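Local coordinates for protein octaprenyl-diphosphate synthase (Roseobacter denitrificans, PDB 4JXN) that probably makes all-trans-octaprenyl diphosphate from farnesyl diphosphate and isopentenyl diphosphate with magnesium as cofactor, supplying the precursor of the isoprenoid quinone side chain, at residues A80-F85 with F130-E135; H87-L92 with Y124-S129; D143-A148 with T189-V194; E171-V176 with K245-L250. All blocks are in the same frame, centred on the assembly; numbering follows the deposited sequence.

Contact 1 (A80-F85 with F130-E135); sequences AATVEF and FQLMVE
Thr82 and Leu132 face each other where helix 75-94 runs antiparallel to helix 116-134, their side chains sliding past one another in opposite directions. The short axes approach to 8.8 Å and make an angle of 159°. Packing is tightest around the threonine. Its OG1 stands 3.3 Å from Leu132 CB, a close van der Waals approach, while the proton of this hydroxyl serves its own helix by a bond to the carbonyl of Asn78, with a weaker link to Ser129 O. The methyl branch of Thr82 takes the other neighbour: CG2 meets Met133 CG at 3.6 Å. Met133 CG nearly eclipses its own backbone N (chi1 -10°), and the chain then runs extended across the threonine, carrying SD and CE past the same methyl. One turn along helix 75-94, Phe85 presents its ring edge to Leu132 CD1, which sits in the ring plane 3.6 Å from CE2. Ala81 CB reaches that leucine methyl less closely, at 3.9 Å. Beyond this buried strip, Gln131 and Glu135, both only partly exposed, have polar partners elsewhere. Gln131 NE2 bonds to Asn147 OD1 of the second subunit, and Glu135 forms a salt bridge with Arg33. Within this part of the all-helical isoprenoid synthase fold, the two segments therefore meet by shape and van der Waals contact, with no hydrogen bond between them; the buried threonine hydroxyl is satisfied by main-chain carbonyls, and its weak bond to Ser129 O, just outside the segments, is a polar link between the helices.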
loop_
_atom_site.group_PDB
_atom_site.type_symbol
_atom_site.label_atom_id
_atom_site.label_comp_id
_atom_site.label_asym_id
_atom_site.label_seq_id
_atom_site.Cartn_x
_atom_site.Cartn_y
_atom_site.Cartn_z
ATOM N N ALA A 80 7.586 10.295 12.380
ATOM C CA ALA A 80 6.267 10.600 12.904
ATOM C C ALA A 80 5.305 10.917 11.756
ATOM O O ALA A 80 4.135 10.561 11.818
ATOM C CB ALA A 80 6.336 11.747 13.898
ATOM N N ALA A 81 5.800 11.562 10.700
ATOM C CA ALA A 81 4.988 11.780 9.485
ATOM C C ALA A 81 4.560 10.452 8.835
ATOM O O ALA A 81 3.362 10.214 8.555
ATOM C CB ALA A 81 5.751 12.646 8.487
ATOM N N THR A 82 5.545 9.588 8.603
ATOM C CA THR A 82 5.301 8.208 8.137
ATOM C C THR A 82 4.193 7.538 8.933
ATOM O O THR A 82 3.268 6.937 8.369
ATOM C CB THR A 82 6.577 7.368 8.291
ATOM O OG1 THR A 82 7.652 7.999 7.581
ATOM C CG2 THR A 82 6.384 5.952 7.780
ATOM N N VAL A 83 4.290 7.644 10.254
ATOM C CA VAL A 83 3.298 7.051 11.141
ATOM C C VAL A 83 1.890 7.562 10.803
ATOM O O VAL A 83 0.952 6.762 10.700
ATOM C CB VAL A 83 3.659 7.289 12.628
ATOM C CG1 VAL A 83 2.463 7.018 13.529
ATOM C CG2 VAL A 83 4.847 6.418 13.036
ATOM N N GLU A 84 1.728 8.876 10.628
ATOM C CA GLU A 84 0.396 9.403 10.297
ATOM C C GLU A 84 -0.018 9.008 8.883
ATOM O O GLU A 84 -1.161 8.579 8.671
ATOM C CB GLU A 84 0.264 10.924 10.514
ATOM C CG GLU A 84 -0.534 11.280 11.771
ATOM C CD GLU A 84 -1.876 10.544 11.897
ATOM O OE1 GLU A 84 -2.199 9.994 12.988
ATOM O OE2 GLU A 84 -2.628 10.513 10.902
ATOM N N PHE A 85 0.904 9.126 7.924
ATOM C CA PHE A 85 0.614 8.679 6.553
ATOM C C PHE A 85 0.052 7.277 6.571
ATOM O O PHE A 85 -1.019 7.012 6.012
ATOM C CB PHE A 85 1.853 8.770 5.653
ATOM C CG PHE A 85 2.046 10.131 5.019
ATOM C CD1 PHE A 85 0.980 10.780 4.388
ATOM C CD2 PHE A 85 3.284 10.756 5.034
ATOM C CE1 PHE A 85 1.148 12.022 3.790
ATOM C CE2 PHE A 85 3.458 12.004 4.445
ATOM C CZ PHE A 85 2.391 12.632 3.818
ATOM N N PHE A 130 6.863 5.628 2.699
ATOM C CA PHE A 130 7.999 4.754 2.444
ATOM C C PHE A 130 9.232 5.576 2.060
ATOM O O PHE A 130 10.354 5.331 2.539
ATOM C CB PHE A 130 7.566 3.755 1.349
ATOM C CG PHE A 130 8.623 2.784 0.919
ATOM C CD1 PHE A 130 9.634 2.375 1.777
ATOM C CD2 PHE A 130 8.572 2.244 -0.360
ATOM C CE1 PHE A 130 10.590 1.470 1.354
ATOM C CE2 PHE A 130 9.520 1.333 -0.784
ATOM C CZ PHE A 130 10.532 0.948 0.074
ATOM N N GLN A 131 9.000 6.565 1.207
ATOM C CA GLN A 131 10.000 7.571 0.862
ATOM C C GLN A 131 10.603 8.254 2.082
ATOM O O GLN A 131 11.823 8.428 2.149
ATOM C CB GLN A 131 9.372 8.640 -0.033
ATOM C CG GLN A 131 9.118 8.181 -1.456
ATOM C CD GLN A 131 8.541 9.284 -2.325
ATOM O OE1 GLN A 131 7.489 9.863 -2.017
ATOM N NE2 GLN A 131 9.230 9.580 -3.422
ATOM N N LEU A 132 9.743 8.663 3.019
ATOM C CA LEU A 132 10.181 9.311 4.277
ATOM C C LEU A 132 11.078 8.424 5.159
ATOM O O LEU A 132 12.113 8.884 5.647
ATOM C CB LEU A 132 8.973 9.806 5.096
ATOM C CG LEU A 132 8.326 11.095 4.579
ATOM C CD1 LEU A 132 6.894 11.269 5.072
ATOM C CD2 LEU A 132 9.172 12.293 4.972
ATOM N N MET A 133 10.700 7.160 5.357
ATOM C CA MET A 133 11.533 6.270 6.192
ATOM C C MET A 133 12.881 5.996 5.525
ATOM O O MET A 133 13.911 5.916 6.200
ATOM C CB MET A 133 10.868 4.918 6.506
ATOM C CG MET A 133 9.402 4.758 6.142
ATOM S SD MET A 133 8.804 3.098 6.542
ATOM C CE MET A 133 7.283 3.032 5.585
ATOM N N VAL A 134 12.873 5.816 4.207
ATOM C CA VAL A 134 14.111 5.513 3.477
ATOM C C VAL A 134 15.103 6.658 3.632
ATOM O O VAL A 134 16.305 6.436 3.815
ATOM C CB VAL A 134 13.853 5.247 1.969
ATOM C CG1 VAL A 134 15.157 5.273 1.169
ATOM C CG2 VAL A 134 13.152 3.911 1.779
ATOM N N GLU A 135 14.591 7.883 3.567
ATOM C CA GLU A 135 15.434 9.063 3.739
ATOM C C GLU A 135 16.167 9.123 5.086
ATOM O O GLU A 135 17.148 9.852 5.210
ATOM C CB GLU A 135 14.608 10.334 3.532
ATOM C CG GLU A 135 14.203 10.561 2.081
ATOM C CD GLU A 135 12.961 11.421 1.936
ATOM O OE1 GLU A 135 12.165 11.163 1.008
ATOM O OE2 GLU A 135 12.777 12.354 2.746
#

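Contact 2 (H87-L92 with Y124-S129); sequences HTATLL and YLFSRS
Ala89 CB is pressed onto one face of the Phe126 ring in a CH-pi contact, where helices 75-94 and 116-134 pair antiparallel in the isoprenoid synthase fold. The methyl lies 3.5 Å from the ring centroid and 24° off the normal, displaced toward the rim, where CE1 of Phe126 comes within 3.2 Å of Ala89 CB. With its CG beside the backbone N (chi1 -74°), Phe126 swings its ring across to helix 75-94, and CZ ends near Thr90. Leu125 fills the neighbouring side: its CD1 touches Thr88 CG2 at 3.7 Å and also Leu92 CD1, the two leucine side chains crossing at roughly a right angle. Further out, His93 stacks edge-to-face with Phe126, and Thr88 OG1 is bonded back to Glu84 O. Ala89 lies five residues before the first aspartate-rich motif, a position that influences product length in this family, so the pair is consistent with a place along the elongation tunnel. An alanine in place of Phe126 would probably leave Ala89 CB without its aromatic cover and His93 without its stacking mate. Ser129 OG bonds to Phe126 O in the carbonyl plane, on a lone pair, at a short 2.5 Å.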
loop_
_atom_site.group_PDB
_atom_site.type_symbol
_atom_site.label_atom_id
_atom_site.label_comp_id
_atom_site.label_asym_id
_atom_site.label_seq_id
_atom_site.Cartn_x
_atom_site.Cartn_y
_atom_site.Cartn_z
ATOM N N HIS A 87 -1.342 5.642 9.110
ATOM C CA HIS A 87 -2.621 5.534 9.795
ATOM C C HIS A 87 -3.752 5.981 8.856
ATOM O O HIS A 87 -4.756 5.284 8.717
ATOM C CB HIS A 87 -2.653 6.345 11.092
ATOM C CG HIS A 87 -3.966 6.243 11.807
ATOM N ND1 HIS A 87 -4.602 7.329 12.369
ATOM C CD2 HIS A 87 -4.788 5.182 11.998
ATOM C CE1 HIS A 87 -5.744 6.937 12.903
ATOM N NE2 HIS A 87 -5.883 5.639 12.688
ATOM N N THR A 88 -3.558 7.132 8.208
ATOM C CA THR A 88 -4.538 7.687 7.280
ATOM C C THR A 88 -4.847 6.738 6.123
ATOM O O THR A 88 -6.015 6.434 5.855
ATOM C CB THR A 88 -4.068 9.034 6.700
ATOM O OG1 THR A 88 -3.625 9.887 7.761
ATOM C CG2 THR A 88 -5.198 9.721 5.941
ATOM N N ALA A 89 -3.801 6.264 5.452
ATOM C CA ALA A 89 -3.968 5.364 4.301
ATOM C C ALA A 89 -4.797 4.144 4.685
ATOM O O ALA A 89 -5.638 3.675 3.912
ATOM C CB ALA A 89 -2.605 4.934 3.742
ATOM N N THR A 90 -4.529 3.619 5.880
ATOM C CA THR A 90 -5.277 2.490 6.438
ATOM C C THR A 90 -6.762 2.836 6.661
ATOM O O THR A 90 -7.643 1.989 6.451
ATOM C CB THR A 90 -4.621 1.993 7.759
ATOM O OG1 THR A 90 -3.458 1.211 7.448
ATOM C CG2 THR A 90 -5.579 1.138 8.589
ATOM N N LEU A 91 -7.029 4.069 7.088
ATOM C CA LEU A 91 -8.402 4.530 7.309
ATOM C C LEU A 91 -9.164 4.547 5.994
ATOM O O LEU A 91 -10.189 3.876 5.853
ATOM C CB LEU A 91 -8.423 5.924 7.941
ATOM C CG LEU A 91 -7.801 6.032 9.334
ATOM C CD1 LEU A 91 -7.761 7.478 9.810
ATOM C CD2 LEU A 91 -8.553 5.142 10.314
ATOM N N LEU A 92 -8.643 5.301 5.030
ATOM C CA LEU A 92 -9.180 5.305 3.665
ATOM C C LEU A 92 -9.579 3.898 3.207
ATOM O O LEU A 92 -10.709 3.660 2.792
ATOM C CB LEU A 92 -8.146 5.878 2.692
ATOM C CG LEU A 92 -7.865 7.382 2.784
ATOM C CD1 LEU A 92 -6.590 7.717 2.032
ATOM C CD2 LEU A 92 -9.035 8.199 2.249
ATOM N N TYR A 124 -1.095 6.137 -2.397
ATOM C CA TYR A 124 -0.217 7.285 -2.553
ATOM C C TYR A 124 0.461 7.653 -1.237
ATOM O O TYR A 124 1.667 7.935 -1.205
ATOM C CB TYR A 124 -0.973 8.503 -3.126
ATOM C CG TYR A 124 -0.079 9.724 -3.300
ATOM C CD1 TYR A 124 1.142 9.624 -3.973
ATOM C CD2 TYR A 124 -0.434 10.970 -2.772
ATOM C CE1 TYR A 124 1.975 10.720 -4.125
ATOM C CE2 TYR A 124 0.396 12.075 -2.923
ATOM C CZ TYR A 124 1.599 11.939 -3.598
ATOM O OH TYR A 124 2.438 13.011 -3.759
ATOM N N LEU A 125 -0.304 7.635 -0.153
ATOM C CA LEU A 125 0.245 7.989 1.169
ATOM C C LEU A 125 1.230 6.938 1.659
ATOM O O LEU A 125 2.269 7.286 2.235
ATOM C CB LEU A 125 -0.861 8.162 2.202
ATOM C CG LEU A 125 -1.973 9.180 1.926
ATOM C CD1 LEU A 125 -2.974 9.133 3.072
ATOM C CD2 LEU A 125 -1.456 10.597 1.718
ATOM N N PHE A 126 0.906 5.662 1.419
ATOM C CA PHE A 126 1.832 4.563 1.689
ATOM C C PHE A 126 3.155 4.803 0.970
ATOM O O PHE A 126 4.214 4.780 1.588
ATOM C CB PHE A 126 1.290 3.207 1.213
ATOM C CG PHE A 126 0.181 2.628 2.055
ATOM C CD1 PHE A 126 0.130 2.806 3.438
ATOM C CD2 PHE A 126 -0.793 1.821 1.453
ATOM C CE1 PHE A 126 -0.893 2.231 4.189
ATOM C CE2 PHE A 126 -1.813 1.247 2.200
ATOM C CZ PHE A 126 -1.864 1.453 3.570
ATOM N N SER A 127 3.090 5.035 -0.338
ATOM C CA SER A 127 4.302 5.294 -1.113
ATOM C C SER A 127 5.073 6.463 -0.506
ATOM O O SER A 127 6.291 6.391 -0.336
ATOM C CB SER A 127 3.971 5.569 -2.587
ATOM O OG SER A 127 3.188 6.735 -2.746
ATOM N N ARG A 128 4.363 7.532 -0.155
ATOM C CA ARG A 128 4.999 8.693 0.469
ATOM C C ARG A 128 5.583 8.369 1.849
ATOM O O ARG A 128 6.669 8.843 2.192
ATOM C CB ARG A 128 4.010 9.851 0.572
ATOM C CG ARG A 128 3.676 10.479 -0.769
ATOM C CD ARG A 128 4.762 11.437 -1.216
ATOM N NE ARG A 128 4.742 11.635 -2.662
ATOM C CZ ARG A 128 5.405 12.596 -3.301
ATOM N NH1 ARG A 128 6.161 13.466 -2.634
ATOM N NH2 ARG A 128 5.309 12.686 -4.623
ATOM N N SER A 129 4.881 7.546 2.627
ATOM C CA SER A 129 5.393 7.114 3.931
ATOM C C SER A 129 6.734 6.375 3.789
ATOM O O SER A 129 7.624 6.508 4.616
ATOM C CB SER A 129 4.356 6.241 4.647
ATOM O OG SER A 129 4.264 4.942 4.089
#

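Contact 3 (D143-A148 with T189-V194); sequences DILANA and TEVGGV
Glu190 OE1 is a polar atom embraced by apolar groups of one side chain: Ile144 CG2 comes to 3.2 Å from it, and CG1 and CD1 of the same isoleucine also touch it. These are van der Waals approaches rather than bonds. Glu190 reaches this place with CG anti to the backbone N (chi1 -160°) and an extended chain, so that the two side chains cross at a slant; the glutamate side chain also packs on Val203 and Phe207 of helix 200-224. The branches of Ile144 divide the work. Its CG2 meets Val191 CG1 at 3.6 Å, and its longer arm carries CD1 to Val194 CG2 at 3.7 Å, both pairs sliding past in opposite directions. This is a nearly antiparallel pairing of helices 139-162 and 170-196 in the alpha-helical prenyl synthase fold, with short axes 10.2 Å apart at an angle of 169°. Leu145 reaches the same valine methyl from another direction: its CG lies 4.0 Å from Val191 CG1, and the two side chains meet at about a right angle. Thr189, one residue before Glu190, has its hydroxyl turned to the carbonyls of Phe185, Ser186 and Leu206. Along helix 139-162, Asn147 ND2 makes a weak bond to Asp143 OD2, while Ala146 packs on Phe130 of the second subunit.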
loop_
_atom_site.group_PDB
_atom_site.type_symbol
_atom_site.label_atom_id
_atom_site.label_comp_id
_atom_site.label_asym_id
_atom_site.label_seq_id
_atom_site.Cartn_x
_atom_site.Cartn_y
_atom_site.Cartn_z
ATOM N N ASP A 143 12.878 -2.042 8.866
ATOM C CA ASP A 143 12.461 -3.369 9.260
ATOM C C ASP A 143 11.269 -3.272 10.194
ATOM O O ASP A 143 10.276 -3.959 9.999
ATOM C CB ASP A 143 13.580 -4.138 9.951
ATOM C CG ASP A 143 13.372 -5.650 9.903
ATOM O OD1 ASP A 143 13.166 -6.202 8.798
ATOM O OD2 ASP A 143 13.427 -6.292 10.970
ATOM N N ILE A 144 11.380 -2.412 11.198
ATOM C CA ILE A 144 10.343 -2.284 12.221
ATOM C C ILE A 144 9.013 -1.891 11.579
ATOM O O ILE A 144 8.006 -2.544 11.804
ATOM C CB ILE A 144 10.785 -1.296 13.320
ATOM C CG1 ILE A 144 11.912 -1.945 14.149
ATOM C CG2 ILE A 144 9.615 -0.909 14.214
ATOM C CD1 ILE A 144 12.646 -0.998 15.067
ATOM N N LEU A 145 9.034 -0.867 10.742
ATOM C CA LEU A 145 7.827 -0.409 10.060
ATOM C C LEU A 145 7.370 -1.340 8.931
ATOM O O LEU A 145 6.177 -1.353 8.585
ATOM C CB LEU A 145 8.023 1.021 9.525
ATOM C CG LEU A 145 7.954 2.104 10.615
ATOM C CD1 LEU A 145 8.502 3.418 10.085
ATOM C CD2 LEU A 145 6.536 2.282 11.161
ATOM N N ALA A 146 8.300 -2.098 8.343
ATOM C CA ALA A 146 7.927 -3.093 7.322
ATOM C C ALA A 146 7.187 -4.242 7.979
ATOM O O ALA A 146 6.143 -4.660 7.494
ATOM C CB ALA A 146 9.139 -3.609 6.560
ATOM N N ASN A 147 7.712 -4.734 9.095
ATOM C CA ASN A 147 7.027 -5.795 9.831
ATOM C C ASN A 147 5.708 -5.357 10.429
ATOM O O ASN A 147 4.761 -6.137 10.486
ATOM C CB ASN A 147 7.923 -6.344 10.919
ATOM C CG ASN A 147 9.200 -6.943 10.358
ATOM O OD1 ASN A 147 9.262 -7.312 9.182
ATOM N ND2 ASN A 147 10.227 -7.032 11.188
ATOM N N ALA A 148 5.647 -4.108 10.869
ATOM C CA ALA A 148 4.435 -3.565 11.451
ATOM C C ALA A 148 3.323 -3.493 10.403
ATOM O O ALA A 148 2.187 -3.885 10.660
ATOM C CB ALA A 148 4.714 -2.186 12.017
ATOM N N THR A 189 6.575 4.095 18.772
ATOM C CA THR A 189 7.375 4.333 19.956
ATOM C C THR A 189 8.732 3.706 19.775
ATOM O O THR A 189 9.754 4.314 20.097
ATOM C CB THR A 189 6.718 3.712 21.208
ATOM O OG1 THR A 189 6.377 2.343 20.953
ATOM C CG2 THR A 189 5.481 4.459 21.567
ATOM N N GLU A 190 8.730 2.481 19.248
ATOM C CA GLU A 190 9.960 1.755 19.010
ATOM C C GLU A 190 10.884 2.461 18.019
ATOM O O GLU A 190 12.070 2.600 18.298
ATOM C CB GLU A 190 9.668 0.322 18.553
ATOM C CG GLU A 190 10.831 -0.638 18.741
ATOM C CD GLU A 190 10.622 -1.990 18.073
ATOM O OE1 GLU A 190 9.755 -2.112 17.184
ATOM O OE2 GLU A 190 11.347 -2.938 18.443
ATOM N N VAL A 191 10.369 2.915 16.876
ATOM C CA VAL A 191 11.244 3.639 15.931
ATOM C C VAL A 191 11.794 4.942 16.503
ATOM O O VAL A 191 12.900 5.357 16.145
ATOM C CB VAL A 191 10.593 3.932 14.562
ATOM C CG1 VAL A 191 10.286 2.627 13.835
ATOM C CG2 VAL A 191 9.373 4.837 14.695
ATOM N N GLY A 192 11.032 5.589 17.380
ATOM C CA GLY A 192 11.512 6.793 18.047
ATOM C C GLY A 192 12.737 6.512 18.901
ATOM O O GLY A 192 13.637 7.340 19.019
ATOM N N GLY A 193 12.781 5.339 19.511
ATOM C CA GLY A 193 13.924 4.975 20.346
ATOM C C GLY A 193 15.099 4.545 19.491
ATOM O O GLY A 193 16.252 4.825 19.813
ATOM N N VAL A 194 14.803 3.848 18.402
ATOM C CA VAL A 194 15.844 3.301 17.536
ATOM C C VAL A 194 16.586 4.411 16.823
ATOM O O VAL A 194 17.813 4.393 16.747
ATOM C CB VAL A 194 15.257 2.318 16.511
ATOM C CG1 VAL A 194 16.226 2.063 15.358
ATOM C CG2 VAL A 194 14.884 1.018 17.205
#

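Contact 4 (E171-V176 with K245-L250); sequences EVYLQV and KLTMPL
A helix-to-turn contact seats the ring of Tyr173, near the start of helix 170-196, against the backbone that leads into helix 248-254 of the all-alpha synthase fold. The ring packs against the main chain of residues 246 to 248, with the carbonyl carbon of Thr247 over one face. Leu246 O approaches obliquely, 3.3 Å from CE1 of Tyr173, and Met248 N does likewise, 3.7 Å from CE2. Tyr173 points its ring outward from the helix because CG stands anti to the backbone N (chi1 -178°). That main chain is folded by an inverse gamma turn centred on Leu246, in which Thr247 N bonds to Lys245 O at 3.0 Å. Thr247 occupies the N-cap position, but its OG1 makes only a weak bond back to Lys245 O. A second, apolar touch completes the contact: Met248, bent at chi3 (-80°), brings CE to 3.5 Å from Leu174 CD1, while its CB rests near the tyrosine ring. Lys245 NZ is held by a salt bridge to Asp240. An alanine at Tyr173 would probably open a gap beside the turn and leave the peptides around Thr247 without their aromatic support. With no hydrogen bond joining the two segments, the turn is met here mainly through its main chain, by van der Waals contact with an aromatic ring, to which the peptide dipoles probably add.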
loop_
_atom_site.group_PDB
_atom_site.type_symbol
_atom_site.label_atom_id
_atom_site.label_comp_id
_atom_site.label_asym_id
_atom_site.label_seq_id
_atom_site.Cartn_x
_atom_site.Cartn_y
_atom_site.Cartn_z
ATOM N N GLU A 171 -8.379 -14.406 22.956
ATOM C CA GLU A 171 -6.988 -14.500 22.526
ATOM C C GLU A 171 -6.854 -14.192 21.032
ATOM O O GLU A 171 -5.855 -13.631 20.604
ATOM C CB GLU A 171 -6.419 -15.883 22.839
ATOM C CG GLU A 171 -4.903 -15.967 22.704
ATOM C CD GLU A 171 -4.403 -17.396 22.657
ATOM O OE1 GLU A 171 -4.069 -17.877 21.549
ATOM O OE2 GLU A 171 -4.359 -18.043 23.724
ATOM N N VAL A 172 -7.871 -14.552 20.253
ATOM C CA VAL A 172 -7.910 -14.246 18.826
ATOM C C VAL A 172 -8.260 -12.789 18.559
ATOM O O VAL A 172 -7.827 -12.210 17.557
ATOM C CB VAL A 172 -8.941 -15.137 18.097
ATOM C CG1 VAL A 172 -9.158 -14.668 16.660
ATOM C CG2 VAL A 172 -8.499 -16.594 18.127
ATOM N N TYR A 173 -9.075 -12.202 19.428
ATOM C CA TYR A 173 -9.412 -10.784 19.296
ATOM C C TYR A 173 -8.181 -9.905 19.573
ATOM O O TYR A 173 -7.972 -8.887 18.900
ATOM C CB TYR A 173 -10.580 -10.402 20.224
ATOM C CG TYR A 173 -10.997 -8.952 20.084
ATOM C CD1 TYR A 173 -11.404 -8.446 18.849
ATOM C CD2 TYR A 173 -10.946 -8.076 21.173
ATOM C CE1 TYR A 173 -11.763 -7.115 18.699
ATOM C CE2 TYR A 173 -11.305 -6.737 21.031
ATOM C CZ TYR A 173 -11.712 -6.262 19.792
ATOM O OH TYR A 173 -12.067 -4.931 19.627
ATOM N N LEU A 174 -7.370 -10.304 20.557
ATOM C CA LEU A 174 -6.131 -9.574 20.900
ATOM C C LEU A 174 -5.181 -9.464 19.703
ATOM O O LEU A 174 -4.565 -8.418 19.498
ATOM C CB LEU A 174 -5.430 -10.223 22.102
ATOM C CG LEU A 174 -5.858 -9.788 23.520
ATOM C CD1 LEU A 174 -7.293 -9.269 23.617
ATOM C CD2 LEU A 174 -5.627 -10.918 24.523
ATOM N N GLN A 175 -5.107 -10.532 18.906
ATOM C CA GLN A 175 -4.368 -10.528 17.635
ATOM C C GLN A 175 -4.950 -9.516 16.672
ATOM O O GLN A 175 -4.221 -8.766 16.032
ATOM C CB GLN A 175 -4.396 -11.909 16.977
ATOM C CG GLN A 175 -3.660 -12.987 17.759
ATOM C CD GLN A 175 -3.907 -14.388 17.227
ATOM O OE1 GLN A 175 -4.835 -14.630 16.449
ATOM N NE2 GLN A 175 -3.069 -15.327 17.649
ATOM N N VAL A 176 -6.271 -9.475 16.590
ATOM C CA VAL A 176 -6.938 -8.501 15.724
ATOM C C VAL A 176 -6.609 -7.078 16.174
ATOM O O VAL A 176 -6.360 -6.192 15.361
ATOM C CB VAL A 176 -8.476 -8.699 15.720
ATOM C CG1 VAL A 176 -9.169 -7.610 14.907
ATOM C CG2 VAL A 176 -8.848 -10.082 15.189
ATOM N N LYS A 245 -19.495 -7.064 14.434
ATOM C CA LYS A 245 -18.064 -7.040 14.669
ATOM C C LYS A 245 -17.855 -7.471 16.113
ATOM O O LYS A 245 -18.460 -6.894 17.024
ATOM C CB LYS A 245 -17.552 -5.617 14.430
ATOM C CG LYS A 245 -16.046 -5.428 14.529
ATOM C CD LYS A 245 -15.592 -4.251 13.670
ATOM C CE LYS A 245 -14.443 -3.480 14.301
ATOM N NZ LYS A 245 -14.930 -2.500 15.313
ATOM N N LEU A 246 -17.029 -8.496 16.324
ATOM C CA LEU A 246 -16.868 -9.085 17.659
ATOM C C LEU A 246 -15.899 -8.308 18.555
ATOM O O LEU A 246 -14.702 -8.592 18.620
ATOM C CB LEU A 246 -16.476 -10.565 17.572
ATOM C CG LEU A 246 -17.605 -11.514 17.149
ATOM C CD1 LEU A 246 -17.140 -12.956 17.279
ATOM C CD2 LEU A 246 -18.881 -11.298 17.956
ATOM N N THR A 247 -16.467 -7.309 19.222
ATOM C CA THR A 247 -15.851 -6.547 20.299
ATOM C C THR A 247 -15.614 -7.460 21.521
ATOM O O THR A 247 -16.206 -8.540 21.628
ATOM C CB THR A 247 -16.815 -5.399 20.672
ATOM O OG1 THR A 247 -17.437 -4.899 19.485
ATOM C CG2 THR A 247 -16.122 -4.280 21.313
ATOM N N MET A 248 -14.746 -7.043 22.439
ATOM C CA MET A 248 -14.454 -7.864 23.618
ATOM C C MET A 248 -15.680 -8.099 24.508
ATOM O O MET A 248 -15.896 -9.221 24.967
ATOM C CB MET A 248 -13.327 -7.254 24.454
ATOM C CG MET A 248 -12.910 -8.125 25.635
ATOM S SD MET A 248 -11.421 -7.555 26.480
ATOM C CE MET A 248 -10.151 -8.181 25.378
ATOM N N PRO A 249 -16.460 -7.043 24.795
ATOM C CA PRO A 249 -17.696 -7.259 25.569
ATOM C C PRO A 249 -18.614 -8.334 24.976
ATOM O O PRO A 249 -19.235 -9.109 25.721
ATOM C CB PRO A 249 -18.392 -5.900 25.502
ATOM C CG PRO A 249 -17.304 -4.921 25.225
ATOM C CD PRO A 249 -16.369 -5.656 24.320
ATOM N N LEU A 250 -18.673 -8.399 23.645
ATOM C CA LEU A 250 -19.479 -9.416 22.959
ATOM C C LEU A 250 -18.874 -10.797 23.085
ATOM O O LEU A 250 -19.591 -11.782 23.245
ATOM C CB LEU A 250 -19.691 -9.052 21.487
ATOM C CG LEU A 250 -20.467 -7.745 21.277
ATOM C CD1 LEU A 250 -20.345 -7.271 19.836
ATOM C CD2 LEU A 250 -21.931 -7.906 21.661
#

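How the contacts relate
All four contacts are buried but lie in two regions. Contacts 1 and 2 join the same antiparallel helices and touch through Phe85 against Leu125. Contact 3 adjoins contact 1, where Leu145 CD1 meets Met133 SD, and brings in helix 139-162. These three also touch the second subunit, in contacts 1 and 2 partly through the contact residues themselves. Contact 4 shares helix 170-196 with contact 3, about 25 Å away between centres, and lies across the chain's centre from contact 1. The chemistry shifts: mostly aliphatic packing in contacts 1 and 3, with a hydroxyl and ring edge in the first and a carboxylate in the other, methyl over ring in contact 2, backbone over ring in contact 4.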